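Local coordinates for polyketide synthase PksR (Bacillus subtilis, PDB 4U3V), which takes part in intermediate steps of the biosynthesis of the antibiotic polyketide bacillaene, this piece of it being a double-hotdog enoyl-isomerase domain, at residues D33-D38 and N197-T202; P71-G76 and C130-F135; L177-K182 and L219-M224; L185-L190 and D246-I251. One frame throughout, in Å; residues are numbered along the deposited sequence.

Contact 1 of 4, residues D33-D38 and N197-T202; sequences DQFTYD and NGHHYT
Asp33 reaches across to His199 and Tyr201 and so links the two halves of the double hotdog: strand 31-36 belongs to the N-terminal hotdog, and the loop before helix 205-219 to the C-terminal one. The side chain leaves the strand with CG anti to the backbone N (chi1 -158°), which carries the carboxylate over to the loop. Asp33 CB already lies 3.4 Å from Tyr201 OH. CG follows, level with the edge of the His199 ring. Of the two oxygens, Asp33 OD1 accepts from Gln34 N at 2.8 Å, a bond within the strand. OD2 is gripped twice from the loop. On its syn side Asp33 OD2 accepts the N-H of His199 ND1 (2.7 Å, 165° at the hydrogen), which points almost in the imidazole plane, while Tyr201 OH donates to the anti lone pair of Asp33 OD2 at 2.6 Å. Glu39 holds the other ring nitrogen, NE2, so that both nitrogens of His199 are engaged and the rotation of the ring is fixed. Tyr201 itself packs on helix 56-69 of the N-terminal half. Phe35 lies against one face of the imidazole, its plane within 3° of it but slid well aside, with centroids 4.5 Å apart. His199 CE1 has two neighbours at 3.2 Å, Phe35 CE1 over one face and Gln34 O at the ring edge.

Contact 2 of 4, residues P71-G76 and C130-F135; sequences PEENSG and CGIGSF
Ser75 OG donates to Gly133 O across 2.7 Å, the one direct hydrogen bond between the two segments, meeting the carbonyl 16° from its plane. The hydroxyl stands between its own backbone N and carbonyl carbon (chi1 77°), a rotation that aims it at the chain leaving strand 121-132. Beside it, Ser75 CB rests 4.0 Å from Phe135 CB. At the other end of the contact the bent side chain of Glu73 crosses Ile132 at about a right angle and lays its carboxylate against the isoleucine, Glu73 OE2 being 3.8 Å from Ile132 CG1. Water extends this first shell: one molecule donates to Ser75 OG at 3.1 Å and accepts from Phe135 N at 3.0 Å, and another lies 2.7 Å from Gly76 O and probably donates to it. Further out, strand 75-83 is held from its other neighbour, strand 230-239, by backbone bonds of Gly76 with Phe238 and, just beyond the strands, Asn74 with Lys240. Phe135 packs on Gln237 and Thr239, so this corner of the N-terminal hotdog leans on the C-terminal one. Because the serine hydroxyl gives its proton to Gly133 O, it keeps a lone pair for the water, which bridges it to Phe135 N.

Contact 3 of 4, residues L177-K182 and L219-M224; sequences LYRDHK and LEQFDM
Glu220 OE1 is held by Arg179 NH1 and by a water. The Arg179 NH1 to Glu220 OE1 salt bridge, 2.9 Å and 163° at the hydrogen, lies close to the guanidinium plane, and the two charged groups are nearly coplanar, 14° apart. The water donates to Glu220 OE1 at 2.8 Å and accepts from Arg179 NH2 at 3.2 Å, closing a ring round the ion pair; NH1 also bonds Ser217 O. Gln221 CB sits 3.7 Å above the centre of the guanidinium. Glu220 and Gln221 are the middle residues of a type I turn, Leu219 to Phe222, which follows helix 205-219 of the C-terminal hotdog and faces the strand 174-180 region. Gln221 CG stands between its backbone N and carbonyl carbon (chi1 77°), and the extended chain beyond carries the amide past Arg179, where Gln221 NE2 donates to Asp180 O at 3.2 Å, from well above the carbonyl plane, and to Phe218 O. Asp180 OD1 accepts from Lys182 N, an Asx turn, and from Ser183 N. Phe222 presents its ring edge to His181 O.

Contact 4 of 4, residues L185-L190 and D246-I251; sequences LAKIRL and DCWLLI
Lys187 lies extended over one face of the Trp248 indole, on a pair of antiparallel strands, 183-190 and 247-257, in the sheet of the C-terminal hotdog. Every torsion of the lysine is near 180°, which stretches the aliphatic chain across the ring system: Lys187 CB stands 3.6 Å from the centroid of the six-membered ring of Trp248, 12° off its normal, as a CH-pi contact, and Lys187 CD is 3.5 Å from Trp248 CZ2. Leu185 meets the same indole obliquely, Leu185 CG lying 3.8 Å from Trp248 CE3. Beyond the indole Lys187 NZ approaches Asp246 OD2, though at 4.0 Å it falls short of a salt bridge. Asp246 pairs more closely with Arg189 NH1, the carboxylate and guanidinium planes turned 78° apart; the modelled separation is very short and its exact value doubtful. All these groups share one face of the sheet. Ala186, Ile188, Cys247 and Leu249 occupy the other, where Ile188 touches Ser210 of helix 205-219. Backbone bonds at Ala186 with Leu249 and Ile188 with Cys247 set the register, among them Ile188 N to Cys247 O at 2.8 Å. Ile188 and Leu249 cross at about a right angle, and Ile188 CG1 comes within 3.6 Å of Cys247 SG.

Overall arrangement
Contacts 3 and 4 form one continuous region, their centres 16 Å apart: strands 174-180 and 183-190 are sheet neighbours, probably bonded through Tyr178 O and Leu185 N (2.7 Å), and the Tyr178 ring packs on Trp248. Contact 2 lies in the N-terminal half, on the far side of the chain's centre from contact 3, about 34 Å between centres. Contact 1 is the one whose two segments come from different hotdogs; its nearest atoms are about 8 Å from those of contact 2 and likewise of contact 4. In related double-hotdog dehydratases the active site lies between the two halves, the same two that contact 1 bridges.

Contact 1 of 4, residues D33-D38 and N197-T202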
loop_
_atom_site.group_PDB
_atom_site.type_symbol
_atom_site.label_atom_id
_atom_site.label_comp_id
_atom_site.label_asym_id
_atom_site.label_seq_id
_atom_site.Cartn_x
_atom_site.Cartn_y
_atom_site.Cartn_z
ATOM N N ASP A 33 -10.959 0.587 12.551
ATOM C CA ASP A 33 -11.621 -0.282 11.576
ATOM C C ASP A 33 -11.625 -1.701 12.196
ATOM O O ASP A 33 -10.979 -1.957 13.211
ATOM C CB ASP A 33 -10.859 -0.255 10.210
ATOM C CG ASP A 33 -11.738 -0.692 9.004
ATOM O OD1 ASP A 33 -12.870 -1.207 9.191
ATOM O OD2 ASP A 33 -11.298 -0.528 7.836
ATOM N N GLN A 34 -12.345 -2.614 11.564
ATOM C CA GLN A 34 -12.440 -3.993 12.073
ATOM C C GLN A 34 -12.448 -4.905 10.862
ATOM O O GLN A 34 -13.071 -4.605 9.846
ATOM C CB GLN A 34 -13.760 -4.245 12.811
ATOM C CG GLN A 34 -13.974 -3.462 14.075
ATOM C CD GLN A 34 -15.059 -4.104 14.920
ATOM O OE1 GLN A 34 -15.903 -4.836 14.410
ATOM N NE2 GLN A 34 -15.029 -3.828 16.208
ATOM N N PHE A 35 -11.798 -6.056 11.006
ATOM C CA PHE A 35 -11.687 -7.008 9.883
ATOM C C PHE A 35 -12.075 -8.389 10.388
ATOM O O PHE A 35 -11.589 -8.840 11.424
ATOM C CB PHE A 35 -10.256 -7.053 9.345
ATOM C CG PHE A 35 -9.846 -5.784 8.691
ATOM C CD1 PHE A 35 -10.197 -5.552 7.373
ATOM C CD2 PHE A 35 -9.265 -4.758 9.434
ATOM C CE1 PHE A 35 -9.873 -4.330 6.748
ATOM C CE2 PHE A 35 -8.952 -3.541 8.813
ATOM C CZ PHE A 35 -9.271 -3.325 7.486
ATOM N N THR A 36 -12.959 -9.046 9.655
ATOM C CA THR A 36 -13.481 -10.349 10.120
ATOM C C THR A 36 -12.986 -11.496 9.210
ATOM O O THR A 36 -12.662 -11.302 8.039
ATOM C CB THR A 36 -15.016 -10.307 10.181
ATOM O OG1 THR A 36 -15.502 -11.473 10.871
ATOM C CG2 THR A 36 -15.615 -10.253 8.804
ATOM N N TYR A 37 -12.896 -12.704 9.758
ATOM C CA TYR A 37 -12.285 -13.828 9.046
ATOM C C TYR A 37 -12.903 -13.991 7.673
ATOM O O TYR A 37 -12.206 -14.254 6.689
ATOM C CB TYR A 37 -12.492 -15.130 9.840
ATOM C CG TYR A 37 -11.841 -16.347 9.227
ATOM C CD1 TYR A 37 -10.458 -16.546 9.332
ATOM C CD2 TYR A 37 -12.612 -17.361 8.648
ATOM C CE1 TYR A 37 -9.852 -17.681 8.817
ATOM C CE2 TYR A 37 -12.004 -18.480 8.086
ATOM C CZ TYR A 37 -10.633 -18.633 8.186
ATOM O OH TYR A 37 -10.014 -19.778 7.717
ATOM N N ASP A 38 -14.221 -13.908 7.609
ATOM C CA ASP A 38 -14.926 -14.361 6.413
ATOM C C ASP A 38 -15.105 -13.315 5.309
ATOM O O ASP A 38 -15.629 -13.644 4.260
ATOM C CB ASP A 38 -16.300 -14.928 6.767
ATOM C CG ASP A 38 -16.224 -16.295 7.424
ATOM O OD1 ASP A 38 -15.206 -16.996 7.249
ATOM O OD2 ASP A 38 -17.193 -16.667 8.123
ATOM N N ASN A 197 -16.185 -4.107 1.824
ATOM C CA ASN A 197 -17.538 -3.792 2.262
ATOM C C ASN A 197 -17.582 -2.982 3.551
ATOM O O ASN A 197 -17.330 -3.494 4.642
ATOM C CB ASN A 197 -18.416 -5.050 2.345
ATOM C CG ASN A 197 -17.719 -6.208 3.028
ATOM O OD1 ASN A 197 -17.178 -7.095 2.370
ATOM N ND2 ASN A 197 -17.742 -6.214 4.357
ATOM N N GLY A 198 -17.917 -1.706 3.410
ATOM C CA GLY A 198 -17.665 -0.742 4.462
ATOM C C GLY A 198 -16.250 -0.838 4.986
ATOM O O GLY A 198 -16.043 -1.207 6.147
ATOM N N HIS A 199 -15.288 -0.723 4.069
ATOM C CA HIS A 199 -14.043 -0.043 4.359
ATOM C C HIS A 199 -13.827 1.175 3.507
ATOM O O HIS A 199 -13.414 1.060 2.353
ATOM C CB HIS A 199 -12.875 -1.003 4.175
ATOM C CG HIS A 199 -12.987 -2.255 5.018
ATOM N ND1 HIS A 199 -12.686 -2.273 6.337
ATOM C CD2 HIS A 199 -13.546 -3.502 4.724
ATOM C CE1 HIS A 199 -13.006 -3.487 6.846
ATOM N NE2 HIS A 199 -13.485 -4.246 5.848
ATOM N N HIS A 200 -14.075 2.344 4.090
ATOM C CA HIS A 200 -14.069 3.600 3.345
ATOM C C HIS A 200 -12.780 4.288 3.675
ATOM O O HIS A 200 -12.559 4.666 4.823
ATOM C CB HIS A 200 -15.233 4.489 3.820
ATOM C CG HIS A 200 -16.604 3.878 3.602
ATOM N ND1 HIS A 200 -17.221 3.895 2.404
ATOM C CD2 HIS A 200 -17.433 3.145 4.464
ATOM C CE1 HIS A 200 -18.395 3.227 2.494
ATOM N NE2 HIS A 200 -18.529 2.781 3.756
ATOM N N TYR A 201 -11.892 4.410 2.698
ATOM C CA TYR A 201 -10.608 5.074 2.908
ATOM C C TYR A 201 -10.362 6.105 1.822
ATOM O O TYR A 201 -10.699 5.859 0.654
ATOM C CB TYR A 201 -9.463 4.047 2.795
ATOM C CG TYR A 201 -9.338 3.170 4.019
ATOM C CD1 TYR A 201 -8.694 3.641 5.150
ATOM C CD2 TYR A 201 -9.919 1.905 4.058
ATOM C CE1 TYR A 201 -8.575 2.853 6.299
ATOM C CE2 TYR A 201 -9.876 1.129 5.227
ATOM C CZ TYR A 201 -9.150 1.587 6.314
ATOM O OH TYR A 201 -9.080 0.857 7.493
ATOM N N THR A 202 -9.753 7.227 2.196
ATOM C CA THR A 202 -9.421 8.288 1.218
ATOM C C THR A 202 -8.408 7.767 0.207
ATOM O O THR A 202 -8.592 7.917 -1.006
ATOM C CB THR A 202 -8.821 9.512 1.911
ATOM O OG1 THR A 202 -9.792 10.073 2.797
ATOM C CG2 THR A 202 -8.355 10.560 0.874
#

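Contact 2 of 4, residues P71-G76 and C130-F135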
loop_
_atom_site.group_PDB
_atom_site.type_symbol
_atom_site.label_atom_id
_atom_site.label_comp_id
_atom_site.label_asym_id
_atom_site.label_seq_id
_atom_site.Cartn_x
_atom_site.Cartn_y
_atom_site.Cartn_z
ATOM N N PRO A 71 -7.984 18.296 9.786
ATOM C CA PRO A 71 -8.936 18.764 8.811
ATOM C C PRO A 71 -8.520 20.195 8.481
ATOM O O PRO A 71 -7.784 20.823 9.267
ATOM C CB PRO A 71 -10.255 18.727 9.581
ATOM C CG PRO A 71 -9.863 18.993 10.997
ATOM C CD PRO A 71 -8.425 18.569 11.169
ATOM N N GLU A 72 -8.856 20.665 7.288
ATOM C CA GLU A 72 -8.298 21.931 6.799
ATOM C C GLU A 72 -6.847 21.768 6.320
ATOM O O GLU A 72 -6.098 22.753 6.263
ATOM C CB GLU A 72 -8.354 23.027 7.883
ATOM C CG GLU A 72 -9.639 23.092 8.703
ATOM C CD GLU A 72 -10.793 23.722 7.944
ATOM O OE1 GLU A 72 -10.773 24.958 7.740
ATOM O OE2 GLU A 72 -11.726 22.980 7.563
ATOM N N GLU A 73 -6.427 20.525 6.065
ATOM C CA GLU A 73 -5.317 20.273 5.141
ATOM C C GLU A 73 -5.798 19.404 3.985
ATOM O O GLU A 73 -6.604 18.498 4.183
ATOM C CB GLU A 73 -4.122 19.626 5.855
ATOM C CG GLU A 73 -3.546 20.430 7.010
ATOM C CD GLU A 73 -2.809 21.684 6.557
ATOM O OE1 GLU A 73 -2.454 21.787 5.361
ATOM O OE2 GLU A 73 -2.580 22.571 7.406
ATOM N N ASN A 74 -5.390 19.745 2.765
ATOM C CA ASN A 74 -5.878 19.037 1.582
ATOM C C ASN A 74 -4.810 18.051 1.111
ATOM O O ASN A 74 -5.019 17.289 0.170
ATOM C CB ASN A 74 -6.264 20.006 0.461
ATOM C CG ASN A 74 -5.448 21.279 0.491
ATOM O OD1 ASN A 74 -4.232 21.244 0.687
ATOM N ND2 ASN A 74 -6.120 22.417 0.339
ATOM N N SER A 75 -3.711 18.019 1.845
ATOM C CA SER A 75 -2.593 17.172 1.477
ATOM C C SER A 75 -1.690 17.017 2.683
ATOM O O SER A 75 -1.748 17.817 3.617
ATOM C CB SER A 75 -1.832 17.793 0.297
ATOM O OG SER A 75 -1.013 18.862 0.743
ATOM N N GLY A 76 -0.873 15.963 2.685
ATOM C CA GLY A 76 -0.000 15.667 3.795
ATOM C C GLY A 76 1.077 14.663 3.424
ATOM O O GLY A 76 1.192 14.267 2.240
ATOM N N CYS A 130 3.396 11.416 10.762
ATOM C CA CYS A 130 2.745 12.213 9.731
ATOM C C CYS A 130 3.041 13.675 9.923
ATOM O O CYS A 130 3.464 14.078 11.000
ATOM C CB CYS A 130 1.246 11.945 9.613
ATOM S SG CYS A 130 0.283 12.329 11.111
ATOM N N GLY A 131 2.867 14.443 8.851
ATOM C CA GLY A 131 3.271 15.841 8.815
ATOM C C GLY A 131 2.491 16.606 7.762
ATOM O O GLY A 131 2.013 16.041 6.763
ATOM N N ILE A 132 2.336 17.911 7.981
ATOM C CA ILE A 132 1.887 18.796 6.907
ATOM C C ILE A 132 2.901 18.742 5.750
ATOM O O ILE A 132 4.080 18.481 5.961
ATOM C CB ILE A 132 1.773 20.261 7.401
ATOM C CG1 ILE A 132 0.450 20.471 8.138
ATOM C CG2 ILE A 132 1.856 21.224 6.231
ATOM C CD1 ILE A 132 0.366 19.672 9.413
ATOM N N GLY A 133 2.431 19.028 4.541
ATOM C CA GLY A 133 3.299 19.050 3.371
ATOM C C GLY A 133 2.456 19.197 2.134
ATOM O O GLY A 133 1.373 18.626 2.045
ATOM N N SER A 134 2.893 20.045 1.213
ATOM C CA SER A 134 2.123 20.251 0.006
ATOM C C SER A 134 2.354 19.070 -0.932
ATOM O O SER A 134 3.327 18.326 -0.787
ATOM C CB SER A 134 2.483 21.585 -0.662
ATOM O OG SER A 134 3.777 21.530 -1.237
ATOM N N PHE A 135 1.410 18.843 -1.827
ATOM C CA PHE A 135 1.598 17.859 -2.873
ATOM C C PHE A 135 1.803 18.593 -4.194
ATOM O O PHE A 135 0.888 19.249 -4.718
ATOM C CB PHE A 135 0.393 16.913 -2.962
ATOM C CG PHE A 135 0.510 15.885 -4.057
ATOM C CD1 PHE A 135 1.230 14.712 -3.858
ATOM C CD2 PHE A 135 -0.066 16.109 -5.309
ATOM C CE1 PHE A 135 1.411 13.813 -4.891
ATOM C CE2 PHE A 135 0.082 15.192 -6.336
ATOM C CZ PHE A 135 0.824 14.038 -6.125
HETATM O O HOH W 1 -0.943 20.681 -1.808
HETATM O O HOH W 2 2.070 16.017 0.447
#

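Contact 3 of 4, residues L177-K182 and L219-M224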
loop_
_atom_site.group_PDB
_atom_site.type_symbol
_atom_site.label_atom_id
_atom_site.label_comp_id
_atom_site.label_asym_id
_atom_site.label_seq_id
_atom_site.Cartn_x
_atom_site.Cartn_y
_atom_site.Cartn_z
ATOM N N LEU A 177 0.732 -4.353 -17.892
ATOM C CA LEU A 177 2.103 -4.175 -17.357
ATOM C C LEU A 177 3.092 -3.956 -18.500
ATOM O O LEU A 177 3.093 -4.712 -19.466
ATOM C CB LEU A 177 2.529 -5.443 -16.641
ATOM C CG LEU A 177 1.726 -5.706 -15.358
ATOM C CD1 LEU A 177 2.087 -7.079 -14.853
ATOM C CD2 LEU A 177 2.118 -4.657 -14.327
ATOM N N TYR A 178 4.019 -3.036 -18.303
ATOM C CA TYR A 178 5.151 -2.855 -19.215
ATOM C C TYR A 178 6.412 -2.736 -18.363
ATOM O O TYR A 178 6.451 -1.925 -17.450
ATOM C CB TYR A 178 4.972 -1.565 -19.992
ATOM C CG TYR A 178 3.623 -1.463 -20.670
ATOM C CD1 TYR A 178 3.485 -1.734 -22.036
ATOM C CD2 TYR A 178 2.508 -1.026 -19.960
ATOM C CE1 TYR A 178 2.249 -1.615 -22.655
ATOM C CE2 TYR A 178 1.278 -0.859 -20.579
ATOM C CZ TYR A 178 1.146 -1.176 -21.920
ATOM O OH TYR A 178 -0.099 -1.039 -22.526
ATOM N N ARG A 179 7.462 -3.461 -18.723
ATOM C CA ARG A 179 8.565 -3.718 -17.797
ATOM C C ARG A 179 9.910 -3.529 -18.454
ATOM O O ARG A 179 10.042 -3.792 -19.651
ATOM C CB ARG A 179 8.477 -5.164 -17.330
ATOM C CG ARG A 179 9.466 -5.540 -16.227
ATOM C CD ARG A 179 9.141 -6.944 -15.702
ATOM N NE ARG A 179 9.435 -7.987 -16.705
ATOM C CZ ARG A 179 9.078 -9.267 -16.584
ATOM N NH1 ARG A 179 8.474 -9.714 -15.482
ATOM N NH2 ARG A 179 9.372 -10.136 -17.551
ATOM N N ASP A 180 10.920 -3.121 -17.676
ATOM C CA ASP A 180 12.306 -3.338 -18.084
ATOM C C ASP A 180 13.155 -3.642 -16.841
ATOM O O ASP A 180 12.586 -3.842 -15.759
ATOM C CB ASP A 180 12.880 -2.142 -18.895
ATOM C CG ASP A 180 13.150 -0.906 -18.057
ATOM O OD1 ASP A 180 12.963 -0.949 -16.835
ATOM O OD2 ASP A 180 13.593 0.133 -18.622
ATOM N N HIS A 181 14.469 -3.759 -17.005
ATOM C CA HIS A 181 15.326 -4.176 -15.912
ATOM C C HIS A 181 15.290 -3.330 -14.670
ATOM O O HIS A 181 15.846 -3.735 -13.623
ATOM C CB HIS A 181 16.786 -4.314 -16.400
ATOM C CG HIS A 181 17.439 -2.996 -16.783
ATOM N ND1 HIS A 181 17.157 -2.346 -17.942
ATOM C CD2 HIS A 181 18.381 -2.202 -16.107
ATOM C CE1 HIS A 181 17.817 -1.171 -17.969
ATOM N NE2 HIS A 181 18.571 -1.084 -16.853
ATOM N N LYS A 182 14.745 -2.116 -14.750
ATOM C CA LYS A 182 14.805 -1.274 -13.551
ATOM C C LYS A 182 13.480 -0.649 -13.162
ATOM O O LYS A 182 13.429 0.161 -12.235
ATOM C CB LYS A 182 15.843 -0.176 -13.699
ATOM C CG LYS A 182 15.649 0.628 -14.982
ATOM C CD LYS A 182 16.796 1.612 -15.198
ATOM C CE LYS A 182 16.645 2.346 -16.522
ATOM N NZ LYS A 182 15.214 2.442 -16.950
ATOM N N LEU A 219 9.862 -8.185 -10.285
ATOM C CA LEU A 219 10.916 -9.076 -9.761
ATOM C C LEU A 219 10.896 -10.447 -10.447
ATOM O O LEU A 219 11.857 -11.182 -10.367
ATOM C CB LEU A 219 10.753 -9.252 -8.237
ATOM C CG LEU A 219 11.088 -7.931 -7.507
ATOM C CD1 LEU A 219 10.603 -7.912 -6.077
ATOM C CD2 LEU A 219 12.569 -7.565 -7.573
ATOM N N GLU A 220 9.787 -10.755 -11.100
ATOM C CA GLU A 220 9.546 -12.068 -11.698
ATOM C C GLU A 220 10.593 -12.333 -12.759
ATOM O O GLU A 220 10.871 -13.485 -13.093
ATOM C CB GLU A 220 8.149 -12.063 -12.329
ATOM C CG GLU A 220 7.664 -13.383 -12.918
ATOM C CD GLU A 220 8.007 -13.558 -14.398
ATOM O OE1 GLU A 220 8.242 -12.545 -15.104
ATOM O OE2 GLU A 220 8.048 -14.724 -14.865
ATOM N N GLN A 221 11.150 -11.255 -13.313
ATOM C CA GLN A 221 12.124 -11.365 -14.395
ATOM C C GLN A 221 13.432 -11.926 -13.899
ATOM O O GLN A 221 14.238 -12.423 -14.701
ATOM C CB GLN A 221 12.352 -10.023 -15.085
ATOM C CG GLN A 221 13.237 -9.061 -14.305
ATOM C CD GLN A 221 13.290 -7.695 -14.953
ATOM O OE1 GLN A 221 13.931 -7.517 -15.989
ATOM N NE2 GLN A 221 12.480 -6.780 -14.462
ATOM N N PHE A 222 13.638 -11.917 -12.578
ATOM C CA PHE A 222 14.941 -12.273 -12.035
ATOM C C PHE A 222 14.898 -13.702 -11.510
ATOM O O PHE A 222 13.809 -14.292 -11.393
ATOM C CB PHE A 222 15.397 -11.293 -10.938
ATOM C CG PHE A 222 15.540 -9.872 -11.420
ATOM C CD1 PHE A 222 16.543 -9.517 -12.323
ATOM C CD2 PHE A 222 14.650 -8.881 -10.983
ATOM C CE1 PHE A 222 16.634 -8.217 -12.821
ATOM C CE2 PHE A 222 14.757 -7.589 -11.457
ATOM C CZ PHE A 222 15.756 -7.247 -12.365
ATOM N N ASP A 223 16.084 -14.270 -11.303
ATOM C CA ASP A 223 16.226 -15.582 -10.671
ATOM C C ASP A 223 16.361 -15.391 -9.176
ATOM O O ASP A 223 17.466 -15.394 -8.628
ATOM C CB ASP A 223 17.463 -16.316 -11.197
ATOM C CG ASP A 223 17.406 -16.563 -12.689
ATOM O OD1 ASP A 223 16.287 -16.557 -13.256
ATOM O OD2 ASP A 223 18.482 -16.771 -13.294
ATOM N N MET A 224 15.232 -15.102 -8.547
ATOM C CA MET A 224 15.164 -15.021 -7.102
ATOM C C MET A 224 14.152 -16.060 -6.678
ATOM O O MET A 224 12.949 -15.911 -6.903
ATOM C CB MET A 224 14.710 -13.630 -6.671
ATOM C CG MET A 224 15.736 -12.533 -6.931
ATOM S SD MET A 224 14.958 -10.922 -7.165
ATOM C CE MET A 224 16.375 -9.845 -7.030
HETATM O O HOH W 3 9.788 -13.304 -17.267
#

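Contact 4 of 4, residues L185-L190 and D246-I251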
loop_
_atom_site.group_PDB
_atom_site.type_symbol
_atom_site.label_atom_id
_atom_site.label_comp_id
_atom_site.label_asym_id
_atom_site.label_seq_id
_atom_site.Cartn_x
_atom_site.Cartn_y
_atom_site.Cartn_z
ATOM N N LEU A 185 5.648 -0.369 -15.347
ATOM C CA LEU A 185 4.544 0.589 -15.466
ATOM C C LEU A 185 3.266 -0.239 -15.530
ATOM O O LEU A 185 3.173 -1.198 -16.286
ATOM C CB LEU A 185 4.701 1.467 -16.734
ATOM C CG LEU A 185 3.466 2.286 -17.125
ATOM C CD1 LEU A 185 3.422 3.513 -16.255
ATOM C CD2 LEU A 185 3.568 2.652 -18.620
ATOM N N ALA A 186 2.365 -0.010 -14.581
ATOM C CA ALA A 186 1.164 -0.828 -14.454
ATOM C C ALA A 186 -0.055 0.070 -14.673
ATOM O O ALA A 186 -0.114 1.191 -14.141
ATOM C CB ALA A 186 1.088 -1.461 -13.059
ATOM N N LYS A 187 -1.005 -0.400 -15.469
ATOM C CA LYS A 187 -2.331 0.226 -15.442
ATOM C C LYS A 187 -3.226 -0.579 -14.514
ATOM O O LYS A 187 -3.263 -1.813 -14.595
ATOM C CB LYS A 187 -2.941 0.271 -16.846
ATOM C CG LYS A 187 -4.108 1.246 -16.922
ATOM C CD LYS A 187 -4.748 1.236 -18.296
ATOM C CE LYS A 187 -5.741 2.384 -18.434
ATOM N NZ LYS A 187 -6.353 2.271 -19.786
ATOM N N ILE A 188 -3.924 0.109 -13.613
ATOM C CA ILE A 188 -4.826 -0.562 -12.705
ATOM C C ILE A 188 -6.258 -0.059 -12.802
ATOM O O ILE A 188 -6.512 1.025 -13.303
ATOM C CB ILE A 188 -4.313 -0.504 -11.246
ATOM C CG1 ILE A 188 -4.479 0.897 -10.634
ATOM C CG2 ILE A 188 -2.842 -0.949 -11.214
ATOM C CD1 ILE A 188 -3.865 1.007 -9.233
ATOM N N ARG A 189 -7.179 -0.865 -12.297
ATOM C CA ARG A 189 -8.553 -0.430 -12.124
ATOM C C ARG A 189 -8.944 -0.536 -10.648
ATOM O O ARG A 189 -8.932 -1.634 -10.083
ATOM C CB ARG A 189 -9.466 -1.272 -13.023
ATOM C CG ARG A 189 -10.946 -1.168 -12.722
ATOM C CD ARG A 189 -11.726 -0.697 -13.941
ATOM N NE ARG A 189 -12.837 0.160 -13.534
ATOM C CZ ARG A 189 -13.021 1.409 -13.953
ATOM N NH1 ARG A 189 -12.210 1.942 -14.856
ATOM N NH2 ARG A 189 -14.041 2.116 -13.493
ATOM N N LEU A 190 -9.212 0.612 -10.031
ATOM C CA LEU A 190 -9.738 0.670 -8.672
ATOM C C LEU A 190 -11.267 0.753 -8.692
ATOM O O LEU A 190 -11.836 1.548 -9.451
ATOM C CB LEU A 190 -9.173 1.885 -7.952
ATOM C CG LEU A 190 -7.659 1.846 -7.768
ATOM C CD1 LEU A 190 -7.200 3.134 -7.111
ATOM C CD2 LEU A 190 -7.257 0.604 -6.978
ATOM N N ASP A 246 -9.525 4.273 -13.381
ATOM C CA ASP A 246 -8.279 3.858 -14.007
ATOM C C ASP A 246 -7.149 4.784 -13.606
ATOM O O ASP A 246 -7.314 6.006 -13.563
ATOM C CB ASP A 246 -8.417 3.838 -15.528
ATOM C CG ASP A 246 -9.289 2.706 -16.021
ATOM O OD1 ASP A 246 -9.760 1.888 -15.192
ATOM O OD2 ASP A 246 -9.489 2.623 -17.250
ATOM N N CYS A 247 -5.987 4.201 -13.339
ATOM C CA CYS A 247 -4.808 4.990 -13.173
ATOM C C CYS A 247 -3.578 4.106 -13.381
ATOM O O CYS A 247 -3.703 2.908 -13.675
ATOM C CB CYS A 247 -4.771 5.644 -11.795
ATOM S SG CYS A 247 -4.816 4.470 -10.422
ATOM N N TRP A 248 -2.430 4.765 -13.407
ATOM C CA TRP A 248 -1.167 4.100 -13.718
ATOM C C TRP A 248 -0.230 4.170 -12.533
ATOM O O TRP A 248 -0.299 5.091 -11.730
ATOM C CB TRP A 248 -0.503 4.801 -14.893
ATOM C CG TRP A 248 -1.281 4.701 -16.176
ATOM C CD1 TRP A 248 -2.351 5.510 -16.586
ATOM C CD2 TRP A 248 -1.087 3.749 -17.263
ATOM N NE1 TRP A 248 -2.832 5.101 -17.801
ATOM C CE2 TRP A 248 -2.114 4.062 -18.273
ATOM C CE3 TRP A 248 -0.248 2.668 -17.477
ATOM C CZ2 TRP A 248 -2.214 3.356 -19.471
ATOM C CZ3 TRP A 248 -0.315 2.004 -18.714
ATOM C CH2 TRP A 248 -1.285 2.338 -19.683
ATOM N N LEU A 249 0.628 3.157 -12.397
ATOM C CA LEU A 249 1.698 3.199 -11.360
ATOM C C LEU A 249 3.018 3.092 -12.137
ATOM O O LEU A 249 3.196 2.130 -12.886
ATOM C CB LEU A 249 1.579 1.978 -10.421
ATOM C CG LEU A 249 0.223 1.700 -9.778
ATOM C CD1 LEU A 249 0.307 0.422 -8.920
ATOM C CD2 LEU A 249 -0.087 2.916 -8.920
ATOM N N LEU A 250 3.944 4.011 -11.888
ATOM C CA LEU A 250 5.258 3.944 -12.504
ATOM C C LEU A 250 6.217 3.670 -11.350
ATOM O O LEU A 250 6.348 4.469 -10.407
ATOM C CB LEU A 250 5.577 5.285 -13.190
ATOM C CG LEU A 250 7.018 5.435 -13.699
ATOM C CD1 LEU A 250 7.412 4.236 -14.547
ATOM C CD2 LEU A 250 7.161 6.732 -14.481
ATOM N N ILE A 251 6.851 2.501 -11.401
ATOM C CA ILE A 251 7.599 1.999 -10.238
ATOM C C ILE A 251 9.054 1.805 -10.645
ATOM O O ILE A 251 9.333 1.238 -11.683
ATOM C CB ILE A 251 7.001 0.632 -9.846
ATOM C CG1 ILE A 251 5.540 0.911 -9.416
ATOM C CG2 ILE A 251 7.877 -0.052 -8.787
ATOM C CD1 ILE A 251 4.726 -0.326 -9.160
#